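Local coordinates for fructose-bisphosphate aldolase (Slackia heliotrinireducens, PDB 4MOZ), which belongs to the DeoC/LacD family of aldolases, is built as a TIM barrel, and is found here in an assembly of five chains, at residues Q44-L49 with S105-V110; D115-P120 with T144-S149; E21-N26 with G170-L175. All coordinates share one frame; numbering follows the deposited sequence.

Contact 1 of 3, residues Q44-L49 with S105-V110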
loop_
_atom_site.group_PDB
_atom_site.type_symbol
_atom_site.label_atom_id
_atom_site.label_comp_id
_atom_site.label_asym_id
_atom_site.label_seq_id
_atom_site.Cartn_x
_atom_site.Cartn_y
_atom_site.Cartn_z
ATOM N N GLN C 44 6.476 25.582 10.191
ATOM C CA GLN C 44 5.352 26.252 9.519
ATOM C C GLN C 44 5.588 26.703 8.062
ATOM O O GLN C 44 4.651 27.163 7.404
ATOM C CB GLN C 44 4.828 27.408 10.381
ATOM C CG GLN C 44 4.187 26.955 11.692
ATOM C CD GLN C 44 3.921 28.098 12.662
ATOM O OE1 GLN C 44 4.813 28.893 12.966
ATOM N NE2 GLN C 44 2.689 28.178 13.164
ATOM N N LYS C 45 6.814 26.562 7.551
ATOM C CA LYS C 45 7.079 26.857 6.134
ATOM C C LYS C 45 6.307 25.922 5.198
ATOM O O LYS C 45 5.965 26.308 4.079
ATOM C CB LYS C 45 8.567 26.788 5.804
ATOM C CG LYS C 45 9.374 27.994 6.242
ATOM C CD LYS C 45 10.863 27.788 6.001
ATOM C CE LYS C 45 11.255 28.116 4.567
ATOM N NZ LYS C 45 11.034 29.553 4.247
ATOM N N VAL C 46 6.056 24.692 5.645
ATOM C CA VAL C 46 5.176 23.792 4.904
ATOM C C VAL C 46 3.728 24.034 5.327
ATOM O O VAL C 46 2.870 24.277 4.480
ATOM C CB VAL C 46 5.541 22.296 5.068
ATOM C CG1 VAL C 46 4.672 21.443 4.159
ATOM C CG2 VAL C 46 7.010 22.050 4.749
ATOM N N GLU C 47 3.475 23.994 6.638
ATOM C CA GLU C 47 2.115 24.092 7.188
ATOM C C GLU C 47 1.300 25.281 6.667
ATOM O O GLU C 47 0.154 25.113 6.249
ATOM C CB GLU C 47 2.140 24.097 8.721
ATOM C CG GLU C 47 2.700 22.829 9.352
ATOM C CD GLU C 47 1.893 21.585 9.024
ATOM O OE1 GLU C 47 0.642 21.653 9.049
ATOM O OE2 GLU C 47 2.513 20.534 8.751
ATOM N N HIS C 48 1.886 26.475 6.699
ATOM C CA HIS C 48 1.176 27.676 6.263
ATOM C C HIS C 48 1.848 28.321 5.086
ATOM O O HIS C 48 1.576 29.480 4.761
ATOM C CB HIS C 48 1.032 28.666 7.417
ATOM C CG HIS C 48 0.319 28.098 8.618
ATOM N ND1 HIS C 48 0.821 28.178 9.862
ATOM C CD2 HIS C 48 -0.884 27.402 8.725
ATOM C CE1 HIS C 48 -0.019 27.578 10.724
ATOM N NE2 HIS C 48 -1.061 27.102 10.027
ATOM N N LEU C 49 2.727 27.563 4.432
ATOM C CA LEU C 49 3.518 28.056 3.304
ATOM C C LEU C 49 4.360 29.267 3.707
ATOM O O LEU C 49 5.074 29.206 4.709
ATOM C CB LEU C 49 2.636 28.323 2.073
ATOM C CG LEU C 49 2.022 27.079 1.415
ATOM C CD1 LEU C 49 1.153 27.460 0.227
ATOM C CD2 LEU C 49 3.092 26.077 0.993
ATOM N N SER C 105 4.366 16.554 7.484
ATOM C CA SER C 105 3.943 17.916 7.174
ATOM C C SER C 105 2.931 17.907 6.035
ATOM O O SER C 105 2.920 16.990 5.220
ATOM C CB SER C 105 5.140 18.789 6.777
ATOM O OG SER C 105 5.938 19.116 7.904
ATOM N N LYS C 106 2.095 18.941 5.985
ATOM C CA LYS C 106 1.173 19.167 4.873
ATOM C C LYS C 106 1.040 20.669 4.659
ATOM O O LYS C 106 1.435 21.450 5.527
ATOM C CB LYS C 106 -0.196 18.539 5.160
ATOM C CG LYS C 106 -0.980 19.203 6.282
ATOM C CD LYS C 106 -2.459 18.854 6.195
ATOM C CE LYS C 106 -3.291 19.700 7.146
ATOM N NZ LYS C 106 -3.494 21.088 6.644
ATOM N N THR C 107 0.499 21.077 3.513
ATOM C CA THR C 107 0.189 22.495 3.291
ATOM C C THR C 107 -1.244 22.791 3.739
ATOM O O THR C 107 -2.023 21.869 3.990
ATOM C CB THR C 107 0.389 22.936 1.822
ATOM O OG1 THR C 107 -0.700 22.464 1.013
ATOM C CG2 THR C 107 1.723 22.425 1.270
ATOM N N ASN C 108 -1.575 24.077 3.847
ATOM C CA ASN C 108 -2.921 24.510 4.215
ATOM C C ASN C 108 -3.770 24.905 3.002
ATOM O O ASN C 108 -4.760 25.625 3.142
ATOM C CB ASN C 108 -2.862 25.668 5.226
ATOM C CG ASN C 108 -2.174 26.910 4.670
ATOM O OD1 ASN C 108 -1.402 26.841 3.710
ATOM N ND2 ASN C 108 -2.439 28.055 5.289
ATOM N N LEU C 109 -3.378 24.437 1.818
ATOM C CA LEU C 109 -4.092 24.781 0.583
ATOM C C LEU C 109 -5.454 24.098 0.486
ATOM O O LEU C 109 -6.427 24.708 0.044
ATOM C CB LEU C 109 -3.240 24.474 -0.652
ATOM C CG LEU C 109 -2.039 25.400 -0.888
ATOM C CD1 LEU C 109 -1.032 24.756 -1.828
ATOM C CD2 LEU C 109 -2.476 26.759 -1.417
ATOM N N VAL C 110 -5.518 22.837 0.900
ATOM C CA VAL C 110 -6.775 22.109 0.909
ATOM C C VAL C 110 -7.430 22.364 2.258
ATOM O O VAL C 110 -6.906 21.953 3.293
ATOM C CB VAL C 110 -6.572 20.587 0.676
ATOM C CG1 VAL C 110 -7.899 19.837 0.766
ATOM C CG2 VAL C 110 -5.910 20.327 -0.669
HETATM O O HOH W 1 -1.212 22.902 7.298
HETATM O O HOH W 2 -0.959 30.527 4.423
#
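The Glu-47 carboxylate overlaps the peptide joining Ser-105 to Lys-106. Bent at chi2 (-62°), the chain folds back so that OE2 takes the Lys-106 N-H at 3.2 Å; the bond is fairly straight, but the N-H meets OE2 from above the carboxylate plane. The Glu-47 and Lys-106 side chains cross at about a right angle, and Glu-47 OE1 stays 4.8 Å from Lys-106 NZ. One water joins them, donating to OE1 and O of Glu-47 and accepting from the ammonium. Backbones press close here: Glu-47 CA gives a C-H...O contact to Lys-106 O (3.2 Å). In the TIM barrel, helix 44-47 follows strand 37-41 and segment 105-110 follows strand 99-102, so a short helix and a loop meet beyond the C-terminal ends of the barrel strands. Val-46 lays CG1 on Ser-105 CB (3.8 Å), whose OG is bonded to Gln-83. At the helix end, Asn-108 ND2 lies at the edge of the His-48 ring, 3.8 Å from CD2, with planes 65° apart, and donates to a water that itself donates to His-48 O; His-48 ND1 is held by Asp-52. Leu-49 CD2 touches Thr-107 CG2 (3.9 Å), while Thr-107 OG1 bonds Glu-152 of the second subunit.

Contact 2 of 3, residues D115-P120 with T144-S149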
loop_
_atom_site.group_PDB
_atom_site.type_symbol
_atom_site.label_atom_id
_atom_site.label_comp_id
_atom_site.label_asym_id
_atom_site.label_seq_id
_atom_site.Cartn_x
_atom_site.Cartn_y
_atom_site.Cartn_z
ATOM N N ASP C 115 -11.779 18.723 1.965
ATOM C CA ASP C 115 -11.373 17.368 2.344
ATOM C C ASP C 115 -10.720 17.395 3.725
ATOM O O ASP C 115 -9.984 18.328 4.049
ATOM C CB ASP C 115 -10.397 16.790 1.306
ATOM C CG ASP C 115 -10.317 15.256 1.333
ATOM O OD1 ASP C 115 -11.245 14.581 1.840
ATOM O OD2 ASP C 115 -9.311 14.715 0.820
ATOM N N ASP C 116 -11.004 16.377 4.533
ATOM C CA ASP C 116 -10.378 16.216 5.844
ATOM C C ASP C 116 -8.848 16.189 5.722
ATOM O O ASP C 116 -8.322 15.730 4.711
ATOM C CB ASP C 116 -10.879 14.932 6.515
ATOM C CG ASP C 116 -12.197 15.123 7.249
ATOM O OD1 ASP C 116 -12.757 16.240 7.254
ATOM O OD2 ASP C 116 -12.682 14.139 7.837
ATOM N N PRO C 117 -8.134 16.676 6.750
ATOM C CA PRO C 117 -6.677 16.784 6.643
ATOM C C PRO C 117 -5.934 15.456 6.786
ATOM O O PRO C 117 -6.375 14.558 7.516
ATOM C CB PRO C 117 -6.310 17.711 7.805
ATOM C CG PRO C 117 -7.369 17.457 8.827
ATOM C CD PRO C 117 -8.631 17.159 8.055
ATOM N N TYR C 118 -4.815 15.355 6.072
ATOM C CA TYR C 118 -3.864 14.273 6.245
ATOM C C TYR C 118 -2.440 14.818 6.098
ATOM O O TYR C 118 -2.111 15.468 5.102
ATOM C CB TYR C 118 -4.129 13.137 5.245
ATOM C CG TYR C 118 -3.028 12.090 5.193
ATOM C CD1 TYR C 118 -2.496 11.547 6.365
ATOM C CD2 TYR C 118 -2.532 11.628 3.974
ATOM C CE1 TYR C 118 -1.489 10.597 6.324
ATOM C CE2 TYR C 118 -1.524 10.668 3.923
ATOM C CZ TYR C 118 -1.005 10.160 5.102
ATOM O OH TYR C 118 -0.006 9.209 5.077
ATOM N N SER C 119 -1.612 14.564 7.107
ATOM C CA SER C 119 -0.196 14.930 7.066
ATOM C C SER C 119 0.661 13.658 7.057
ATOM O O SER C 119 0.710 12.936 8.056
ATOM C CB SER C 119 0.153 15.851 8.240
ATOM O OG SER C 119 1.540 16.123 8.293
ATOM N N PRO C 120 1.322 13.370 5.919
ATOM C CA PRO C 120 2.033 12.109 5.723
ATOM C C PRO C 120 3.460 12.118 6.263
ATOM O O PRO C 120 4.149 13.137 6.170
ATOM C CB PRO C 120 2.083 11.993 4.203
ATOM C CG PRO C 120 2.219 13.406 3.748
ATOM C CD PRO C 120 1.389 14.219 4.710
ATOM N N THR C 144 2.437 14.991 13.717
ATOM C CA THR C 144 1.091 15.549 13.898
ATOM C C THR C 144 -0.009 14.538 13.570
ATOM O O THR C 144 0.052 13.861 12.545
ATOM C CB THR C 144 0.883 16.792 13.011
ATOM O OG1 THR C 144 1.842 17.787 13.365
ATOM C CG2 THR C 144 -0.522 17.370 13.194
ATOM N N LEU C 145 -1.019 14.453 14.435
ATOM C CA LEU C 145 -2.205 13.630 14.169
ATOM C C LEU C 145 -3.456 14.487 14.219
ATOM O O LEU C 145 -3.648 15.241 15.174
ATOM C CB LEU C 145 -2.358 12.505 15.196
ATOM C CG LEU C 145 -1.305 11.411 15.310
ATOM C CD1 LEU C 145 -0.279 11.767 16.379
ATOM C CD2 LEU C 145 -1.992 10.093 15.640
ATOM N N TYR C 146 -4.298 14.371 13.193
ATOM C CA TYR C 146 -5.619 14.992 13.211
ATOM C C TYR C 146 -6.655 13.930 13.547
ATOM O O TYR C 146 -7.157 13.237 12.666
ATOM C CB TYR C 146 -5.945 15.689 11.877
ATOM C CG TYR C 146 -4.829 16.583 11.385
ATOM C CD1 TYR C 146 -4.617 17.850 11.940
ATOM C CD2 TYR C 146 -3.966 16.155 10.381
ATOM C CE1 TYR C 146 -3.579 18.662 11.496
ATOM C CE2 TYR C 146 -2.929 16.956 9.934
ATOM C CZ TYR C 146 -2.737 18.203 10.491
ATOM O OH TYR C 146 -1.699 18.987 10.038
ATOM N N LEU C 147 -6.947 13.782 14.834
ATOM C CA LEU C 147 -7.995 12.864 15.269
ATOM C C LEU C 147 -9.326 13.349 14.729
ATOM O O LEU C 147 -9.540 14.553 14.596
ATOM C CB LEU C 147 -8.046 12.765 16.796
ATOM C CG LEU C 147 -6.754 12.348 17.517
ATOM C CD1 LEU C 147 -6.980 12.308 19.025
ATOM C CD2 LEU C 147 -6.209 11.015 17.018
ATOM N N GLY C 148 -10.203 12.410 14.388
ATOM C CA GLY C 148 -11.521 12.751 13.866
ATOM C C GLY C 148 -11.548 13.111 12.393
ATOM O O GLY C 148 -12.618 13.346 11.834
ATOM N N SER C 149 -10.374 13.182 11.764
ATOM C CA SER C 149 -10.281 13.291 10.312
ATOM C C SER C 149 -10.627 11.935 9.712
ATOM O O SER C 149 -10.391 10.902 10.339
ATOM C CB SER C 149 -8.863 13.685 9.888
ATOM O OG SER C 149 -8.690 13.571 8.481
HETATM O O HOH W 3 -14.308 14.261 9.954
HETATM O O HOH W 4 1.322 18.481 10.017
#
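Asp-116 and Ser-149 bring their CA atoms to 5.3 Å where the type II turn Tyr-146 to Ser-149 leaves strand 138-145, and the backbones diverge to 7.0 Å between the CA atoms of Ser-119 and Thr-144. Ser-149 makes the direct bond: with OG anti to its own N (chi1 170°), it donates to Pro-117 O at 2.7 Å, tilted 18° from the carbonyl plane. The same hydroxyl lies against Asp-116 CB and receives the N-H of Tyr-151. Beside it, the Pro-117 ring rests on the Tyr-146 ring: CB stands over one face as a CH-pi contact, 4.0 Å from the centroid, and CG reaches Tyr-146 CG at 3.7 Å. Thr-144 CG2 lies over the opposite face, toward the rim, and Ser-119 CB meets the ring edge near CE2, leaving the phenol hydroxyl and Ser-119 OG to share a water. A second water donates to both Asp-116 OD2 and Gly-148 O, while the Asp-116 carboxylate also takes the backbone N-H groups of Glu-150 and Lys-182. Gly-148, with its positive phi, suits the third position of the turn. The arrangement ties the long loop after strand 99-102 to the loop after its barrel neighbour, strand 138-145, in the TIM-barrel fold. With a ring touched on both faces at one end and a hydroxyl that both donates and accepts at the other, the contact should restrict the rotation of both side chains, and its buried polar atoms are met by backbone groups and bound water.

Contact 3 of 3, residues E21-N26 with G170-L175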
loop_
_atom_site.group_PDB
_atom_site.type_symbol
_atom_site.label_atom_id
_atom_site.label_comp_id
_atom_site.label_asym_id
_atom_site.label_seq_id
_atom_site.Cartn_x
_atom_site.Cartn_y
_atom_site.Cartn_z
ATOM N N GLU C 21 20.722 4.966 28.081
ATOM C CA GLU C 21 21.569 6.126 28.379
ATOM C C GLU C 21 21.382 7.233 27.347
ATOM O O GLU C 21 21.327 8.409 27.701
ATOM C CB GLU C 21 23.050 5.737 28.507
ATOM C CG GLU C 21 23.348 4.736 29.619
ATOM C CD GLU C 21 22.735 5.118 30.965
ATOM O OE1 GLU C 21 23.035 6.214 31.483
ATOM O OE2 GLU C 21 21.952 4.314 31.512
ATOM N N THR C 22 21.267 6.841 26.079
ATOM C CA THR C 22 20.968 7.768 24.992
ATOM C C THR C 22 19.627 8.469 25.222
ATOM O O THR C 22 19.517 9.681 25.028
ATOM C CB THR C 22 20.960 7.048 23.628
ATOM O OG1 THR C 22 22.212 6.380 23.442
ATOM C CG2 THR C 22 20.759 8.035 22.486
ATOM N N TYR C 23 18.617 7.707 25.646
ATOM C CA TYR C 23 17.296 8.272 25.912
ATOM C C TYR C 23 17.352 9.321 27.010
ATOM O O TYR C 23 16.724 10.378 26.901
ATOM C CB TYR C 23 16.289 7.187 26.297
ATOM C CG TYR C 23 14.938 7.746 26.683
ATOM C CD1 TYR C 23 14.002 8.088 25.707
ATOM C CD2 TYR C 23 14.597 7.952 28.021
ATOM C CE1 TYR C 23 12.763 8.605 26.050
ATOM C CE2 TYR C 23 13.359 8.475 28.375
ATOM C CZ TYR C 23 12.448 8.796 27.383
ATOM O OH TYR C 23 11.218 9.312 27.713
ATOM N N ILE C 24 18.092 9.012 28.074
ATOM C CA ILE C 24 18.250 9.936 29.188
ATOM C C ILE C 24 19.033 11.162 28.722
ATOM O O ILE C 24 18.624 12.291 28.991
ATOM C CB ILE C 24 18.903 9.259 30.418
ATOM C CG1 ILE C 24 18.013 8.111 30.922
ATOM C CG2 ILE C 24 19.138 10.277 31.531
ATOM C CD1 ILE C 24 18.715 7.112 31.820
ATOM N N ASP C 25 20.132 10.938 27.999
ATOM C CA ASP C 25 20.889 12.033 27.390
ATOM C C ASP C 25 19.949 12.986 26.654
ATOM O O ASP C 25 20.012 14.199 26.842
ATOM C CB ASP C 25 21.941 11.500 26.411
ATOM C CG ASP C 25 23.123 10.837 27.101
ATOM O OD1 ASP C 25 23.267 10.947 28.337
ATOM O OD2 ASP C 25 23.922 10.195 26.390
ATOM N N ASN C 26 19.067 12.421 25.834
ATOM C CA ASN C 26 18.177 13.214 24.984
ATOM C C ASN C 26 17.060 13.908 25.753
ATOM O O ASN C 26 16.680 15.038 25.427
ATOM C CB ASN C 26 17.612 12.360 23.847
ATOM C CG ASN C 26 18.660 12.023 22.798
ATOM O OD1 ASN C 26 19.520 12.847 22.472
ATOM N ND2 ASN C 26 18.590 10.809 22.258
ATOM N N GLY C 170 16.332 5.443 21.373
ATOM C CA GLY C 170 16.594 6.372 22.474
ATOM C C GLY C 170 16.290 7.828 22.147
ATOM O O GLY C 170 16.846 8.739 22.765
ATOM N N LEU C 171 15.410 8.045 21.172
ATOM C CA LEU C 171 14.957 9.385 20.813
ATOM C C LEU C 171 13.663 9.695 21.542
ATOM O O LEU C 171 12.834 8.806 21.746
ATOM C CB LEU C 171 14.726 9.488 19.304
ATOM C CG LEU C 171 15.941 9.354 18.386
ATOM C CD1 LEU C 171 15.487 9.097 16.957
ATOM C CD2 LEU C 171 16.835 10.586 18.460
ATOM N N ILE C 172 13.483 10.951 21.938
ATOM C CA ILE C 172 12.216 11.360 22.533
ATOM C C ILE C 172 11.181 11.597 21.429
ATOM O O ILE C 172 11.539 11.752 20.259
ATOM C CB ILE C 172 12.349 12.588 23.469
ATOM C CG1 ILE C 172 12.615 13.867 22.674
ATOM C CG2 ILE C 172 13.425 12.353 24.532
ATOM C CD1 ILE C 172 12.127 15.122 23.363
ATOM N N VAL C 173 9.901 11.598 21.798
ATOM C CA VAL C 173 8.836 11.807 20.825
ATOM C C VAL C 173 7.818 12.833 21.303
ATOM O O VAL C 173 7.238 12.693 22.381
ATOM C CB VAL C 173 8.101 10.495 20.478
ATOM C CG1 VAL C 173 7.044 10.744 19.408
ATOM C CG2 VAL C 173 9.085 9.433 20.008
ATOM N N VAL C 174 7.609 13.856 20.482
ATOM C CA VAL C 174 6.570 14.852 20.710
ATOM C C VAL C 174 5.486 14.663 19.648
ATOM O O VAL C 174 5.770 14.691 18.449
ATOM C CB VAL C 174 7.118 16.298 20.626
ATOM C CG1 VAL C 174 6.020 17.312 20.930
ATOM C CG2 VAL C 174 8.306 16.492 21.566
ATOM N N LEU C 175 4.248 14.464 20.090
ATOM C CA LEU C 175 3.126 14.393 19.171
ATOM C C LEU C 175 2.299 15.668 19.235
ATOM O O LEU C 175 1.898 16.097 20.315
ATOM C CB LEU C 175 2.249 13.176 19.474
ATOM C CG LEU C 175 2.870 11.784 19.316
ATOM C CD1 LEU C 175 1.862 10.715 19.716
ATOM C CD2 LEU C 175 3.369 11.546 17.895
#
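Gly-170, Asn-26 and Tyr-23 bury the most surface here, and the carbonyl oxygen of the glycine is where they meet. Asn-26 donates to it through ND2 at 2.8 Å, with an N-H...O angle of 164°. The oxygen lies in the plane of the Asn-26 amide, whereas the donor stands above the carbonyl plane, 37° out of it. A weaker C-H...O contact from Tyr-23 CA reaches the same oxygen at 3.2 Å, adding to the amide hydrogen bond. The glycine itself closes helix 152-168 in a Schellman motif; its positive phi suits a residue without a side chain, and its CA comes within 4.0 Å of Tyr-23 CA, letting helix and loop pack at backbone distance. In the TIM barrel this is the N-terminal end of the strands: helix 20-30, which precedes the first barrel strand, lies against the turn leading from helix 152-168 into strand 172-177. Asn-26 also touches Val-139 at the start of the neighbouring strand. With CG anti to the backbone N (chi1 176°), the Tyr-23 ring runs past Gly-170 O and turns an edge to Leu-171 O. Farther along the ring, CE1 meets Ile-172 CG2 at 4.1 Å, the two side chains crossing at about a right angle. That methyl also packs 4.2 Å from Asn-26 CB, so it touches both the tyrosine and the asparagine. The phenol hydroxyl bonds Asp-207 OD1, and OD2 of the same carboxylate takes the N-H of Val-173, so a single acid links the helix to the strand. Arg-89 of the third subunit packs on Tyr-23.

In the fold
Contacts 2 and 3 are buried, contact 1 only partly so, and they divide between the two ends of the barrel. Contacts 1 and 2 lie beyond the C-terminal strand ends, share the long loop after strand 99-102 and touch, Lys-106 CE packing 3.4 Å from Tyr-146 OH; waters bridge both, and both reach the second subunit. Contact 3 sits at the N-terminal end, its centre about 27 Å from that of contact 1 and about 25 Å from that of contact 2. It meets contact 2 through neighbouring strands, with Leu-145 CD1 4.0 Å from Leu-175 CD2. Its chemistry is drier: one hydrogen bond from a side-chain amide and apolar packing, against the carboxylate and hydroxyl bonding of the others.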